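Local atomic coordinates of prolyl oligopeptidase (Novosphingobium capsulatum, PDB entry 1YR2), a protein that probably hydrolyses oligopeptides on the carboxyl side of proline, and also of alanine, as a serine endopeptidase of the prolyl oligopeptidase family. Residues 38-46 with 674-684. Sequence-based numbering, arbitrary orientation.
Sequences PPYPASPQV and QTAAIGPKPHL
The proline-rich segment 38-46, the first part of the chain to be modelled, lies against the edge of the alpha/beta-hydrolase domain, where Tyr-40 packs on Gln-674 at the end of helix 664-675 and reaches His-683 at the start of strand 683-687. Gln-674 CG sits over one face of the Tyr-40 ring, 3.5 Å from its centroid and 6° off the normal, a CH-pi contact; the amide continues the stack, its plane nearly parallel to the ring. A nearly straight bond from Gln-674 NE2 to His-683 O (2.9 Å), almost in the amide plane, fixes the amide's rotation, together with the partners of OE1. With CG beside its backbone N (chi1 -69°), Tyr-40 carries OH to the strand, where it accepts from His-683 N at 3.0 Å and a bent 147°. The hydroxyl also donates to a water that bonds to Gly-679 O and Lys-681 O. A phenylalanine in place of Tyr-40 would probably leave His-683 N without its acceptor and the water without one of its three partners. A second water joins Pro-41 O, Ser-43 OG and Gln-674 OE1. Helix 72-89 flanks the contact: Gln-81 bonds Gln-674 OE1, Trp-77 bonds Ser-43 OG, and Tyr-84 and Tyr-88 pack on Leu-684, in the outermost strand of the central sheet, next to strand 649-654.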
loop_
_atom_site.group_PDB
_atom_site.type_symbol
_atom_site.label_atom_id
_atom_site.label_comp_id
_atom_site.label_asym_id
_atom_site.label_seq_id
_atom_site.Cartn_x
_atom_site.Cartn_y
_atom_site.Cartn_z
ATOM N N PRO A 38 -14.984 -18.210 32.808
ATOM C CA PRO A 38 -14.166 -19.178 33.643
ATOM C C PRO A 38 -12.881 -18.509 34.027
ATOM O O PRO A 38 -12.497 -17.600 33.319
ATOM C CB PRO A 38 -13.864 -20.330 32.685
ATOM C CG PRO A 38 -14.344 -19.892 31.333
ATOM C CD PRO A 38 -14.831 -18.462 31.371
ATOM N N PRO A 39 -12.221 -18.901 35.105
ATOM C CA PRO A 39 -11.058 -18.129 35.562
ATOM C C PRO A 39 -9.866 -18.187 34.575
ATOM O O PRO A 39 -9.611 -19.196 33.891
ATOM C CB PRO A 39 -10.714 -18.740 36.927
ATOM C CG PRO A 39 -11.558 -19.985 37.059
ATOM C CD PRO A 39 -12.519 -20.086 35.941
ATOM N N TYR A 40 -9.150 -17.069 34.472
ATOM C CA TYR A 40 -8.012 -17.002 33.583
ATOM C C TYR A 40 -6.949 -18.045 33.946
ATOM O O TYR A 40 -6.791 -18.351 35.129
ATOM C CB TYR A 40 -7.393 -15.628 33.709
ATOM C CG TYR A 40 -8.238 -14.523 33.146
ATOM C CD1 TYR A 40 -8.709 -14.597 31.846
ATOM C CD2 TYR A 40 -8.578 -13.413 33.907
ATOM C CE1 TYR A 40 -9.470 -13.597 31.292
ATOM C CE2 TYR A 40 -9.338 -12.389 33.344
ATOM C CZ TYR A 40 -9.785 -12.513 32.025
ATOM O OH TYR A 40 -10.533 -11.516 31.409
ATOM N N PRO A 41 -6.158 -18.511 32.977
ATOM C CA PRO A 41 -4.963 -19.293 33.304
ATOM C C PRO A 41 -4.017 -18.464 34.153
ATOM O O PRO A 41 -4.081 -17.228 34.101
ATOM C CB PRO A 41 -4.350 -19.601 31.946
ATOM C CG PRO A 41 -5.525 -19.474 30.979
ATOM C CD PRO A 41 -6.275 -18.281 31.517
ATOM N N ALA A 42 -3.201 -19.130 34.958
ATOM C CA ALA A 42 -2.316 -18.437 35.862
ATOM C C ALA A 42 -1.277 -17.579 35.102
ATOM O O ALA A 42 -0.779 -17.945 34.053
ATOM C CB ALA A 42 -1.620 -19.452 36.805
ATOM N N SER A 43 -0.961 -16.422 35.650
ATOM C CA SER A 43 0.210 -15.678 35.195
ATOM C C SER A 43 1.101 -15.409 36.409
ATOM O O SER A 43 1.052 -14.334 36.948
ATOM C CB SER A 43 -0.245 -14.379 34.517
ATOM O OG SER A 43 -0.937 -14.706 33.296
ATOM N N PRO A 44 1.864 -16.400 36.875
ATOM C CA PRO A 44 2.701 -16.211 38.073
ATOM C C PRO A 44 3.616 -14.978 37.983
ATOM O O PRO A 44 4.115 -14.659 36.906
ATOM C CB PRO A 44 3.545 -17.496 38.123
ATOM C CG PRO A 44 2.707 -18.532 37.367
ATOM C CD PRO A 44 2.037 -17.741 36.301
ATOM N N GLN A 45 3.799 -14.287 39.096
ATOM C CA GLN A 45 4.654 -13.106 39.146
ATOM C C GLN A 45 5.986 -13.466 39.774
ATOM O O GLN A 45 6.028 -14.216 40.733
ATOM C CB GLN A 45 3.991 -12.038 39.976
ATOM C CG GLN A 45 2.760 -11.547 39.327
ATOM C CD GLN A 45 2.069 -10.468 40.116
ATOM O OE1 GLN A 45 2.691 -9.500 40.534
ATOM N NE2 GLN A 45 0.768 -10.622 40.317
ATOM N N VAL A 46 7.068 -12.964 39.202
ATOM C CA VAL A 46 8.371 -12.993 39.833
ATOM C C VAL A 46 8.592 -11.530 40.212
ATOM O O VAL A 46 8.882 -10.707 39.347
ATOM C CB VAL A 46 9.471 -13.502 38.856
ATOM C CG1 VAL A 46 10.871 -13.415 39.505
ATOM C CG2 VAL A 46 9.183 -14.959 38.379
ATOM N N GLN A 674 -5.118 -9.399 32.804
ATOM C CA GLN A 674 -5.843 -10.507 33.446
ATOM C C GLN A 674 -5.658 -10.467 34.974
ATOM O O GLN A 674 -6.540 -10.836 35.715
ATOM C CB GLN A 674 -5.414 -11.872 32.927
ATOM C CG GLN A 674 -5.945 -12.196 31.539
ATOM C CD GLN A 674 -5.474 -13.498 30.973
ATOM O OE1 GLN A 674 -4.678 -14.247 31.608
ATOM N NE2 GLN A 674 -5.933 -13.783 29.724
ATOM N N THR A 675 -4.513 -9.961 35.420
ATOM C CA THR A 675 -4.234 -9.778 36.837
ATOM C C THR A 675 -4.916 -8.554 37.467
ATOM O O THR A 675 -5.188 -8.555 38.664
ATOM C CB THR A 675 -2.755 -9.639 37.012
ATOM O OG1 THR A 675 -2.137 -10.834 36.524
ATOM C CG2 THR A 675 -2.346 -9.508 38.538
ATOM N N ALA A 676 -5.140 -7.500 36.690
ATOM C CA ALA A 676 -5.732 -6.276 37.199
ATOM C C ALA A 676 -7.215 -6.416 37.480
ATOM O O ALA A 676 -7.870 -7.254 36.918
ATOM C CB ALA A 676 -5.504 -5.099 36.234
ATOM N N ALA A 677 -7.719 -5.541 38.352
ATOM C CA ALA A 677 -9.151 -5.425 38.647
ATOM C C ALA A 677 -9.853 -4.428 37.697
ATOM O O ALA A 677 -10.024 -3.253 38.023
ATOM C CB ALA A 677 -9.309 -4.992 40.107
ATOM N N ILE A 678 -10.207 -4.902 36.506
ATOM C CA ILE A 678 -10.646 -4.028 35.411
ATOM C C ILE A 678 -11.958 -4.521 34.808
ATOM O O ILE A 678 -12.240 -4.370 33.604
ATOM C CB ILE A 678 -9.545 -3.863 34.336
ATOM C CG1 ILE A 678 -9.016 -5.215 33.842
ATOM C CG2 ILE A 678 -8.427 -2.964 34.906
ATOM C CD1 ILE A 678 -8.087 -5.085 32.676
ATOM N N GLY A 679 -12.760 -5.133 35.666
ATOM C CA GLY A 679 -14.100 -5.481 35.296
ATOM C C GLY A 679 -14.223 -6.833 34.619
ATOM O O GLY A 679 -13.250 -7.584 34.464
ATOM N N PRO A 680 -15.454 -7.150 34.273
ATOM C CA PRO A 680 -15.831 -8.515 33.884
ATOM C C PRO A 680 -15.681 -8.885 32.405
ATOM O O PRO A 680 -15.857 -10.060 32.096
ATOM C CB PRO A 680 -17.301 -8.570 34.299
ATOM C CG PRO A 680 -17.786 -7.137 33.997
ATOM C CD PRO A 680 -16.635 -6.263 34.376
ATOM N N LYS A 681 -15.348 -7.941 31.521
ATOM C CA LYS A 681 -15.245 -8.228 30.091
ATOM C C LYS A 681 -13.992 -9.078 29.828
ATOM O O LYS A 681 -13.008 -8.979 30.553
ATOM C CB LYS A 681 -15.277 -6.918 29.254
ATOM C CG LYS A 681 -16.712 -6.270 29.255
ATOM C CD LYS A 681 -16.769 -4.992 28.436
ATOM C CE LYS A 681 -18.174 -4.350 28.339
ATOM N NZ LYS A 681 -18.041 -3.293 27.241
ATOM N N PRO A 682 -14.035 -9.948 28.832
ATOM C CA PRO A 682 -12.890 -10.838 28.534
ATOM C C PRO A 682 -11.641 -10.046 28.105
ATOM O O PRO A 682 -11.773 -9.168 27.250
ATOM C CB PRO A 682 -13.356 -11.627 27.325
ATOM C CG PRO A 682 -14.794 -11.364 27.164
ATOM C CD PRO A 682 -15.136 -10.105 27.873
ATOM N N HIS A 683 -10.478 -10.375 28.665
ATOM C CA HIS A 683 -9.205 -9.781 28.310
ATOM C C HIS A 683 -8.298 -10.948 27.934
ATOM O O HIS A 683 -7.759 -11.660 28.802
ATOM C CB HIS A 683 -8.711 -9.001 29.519
ATOM C CG HIS A 683 -9.656 -7.905 29.924
ATOM N ND1 HIS A 683 -9.968 -7.611 31.234
ATOM C CD2 HIS A 683 -10.423 -7.087 29.159
ATOM C CE1 HIS A 683 -10.841 -6.614 31.255
ATOM N NE2 HIS A 683 -11.135 -6.277 30.011
ATOM N N LEU A 684 -8.219 -11.194 26.620
ATOM C CA LEU A 684 -7.775 -12.460 26.092
ATOM C C LEU A 684 -6.641 -12.270 25.130
ATOM O O LEU A 684 -6.497 -11.202 24.576
ATOM C CB LEU A 684 -8.888 -13.155 25.271
ATOM C CG LEU A 684 -10.197 -13.442 26.012
ATOM C CD1 LEU A 684 -11.219 -14.103 25.045
ATOM C CD2 LEU A 684 -9.964 -14.297 27.206
HETATM O O HOH W 1 -12.294 -9.771 32.888
HETATM O O HOH W 2 -3.535 -14.727 33.903
#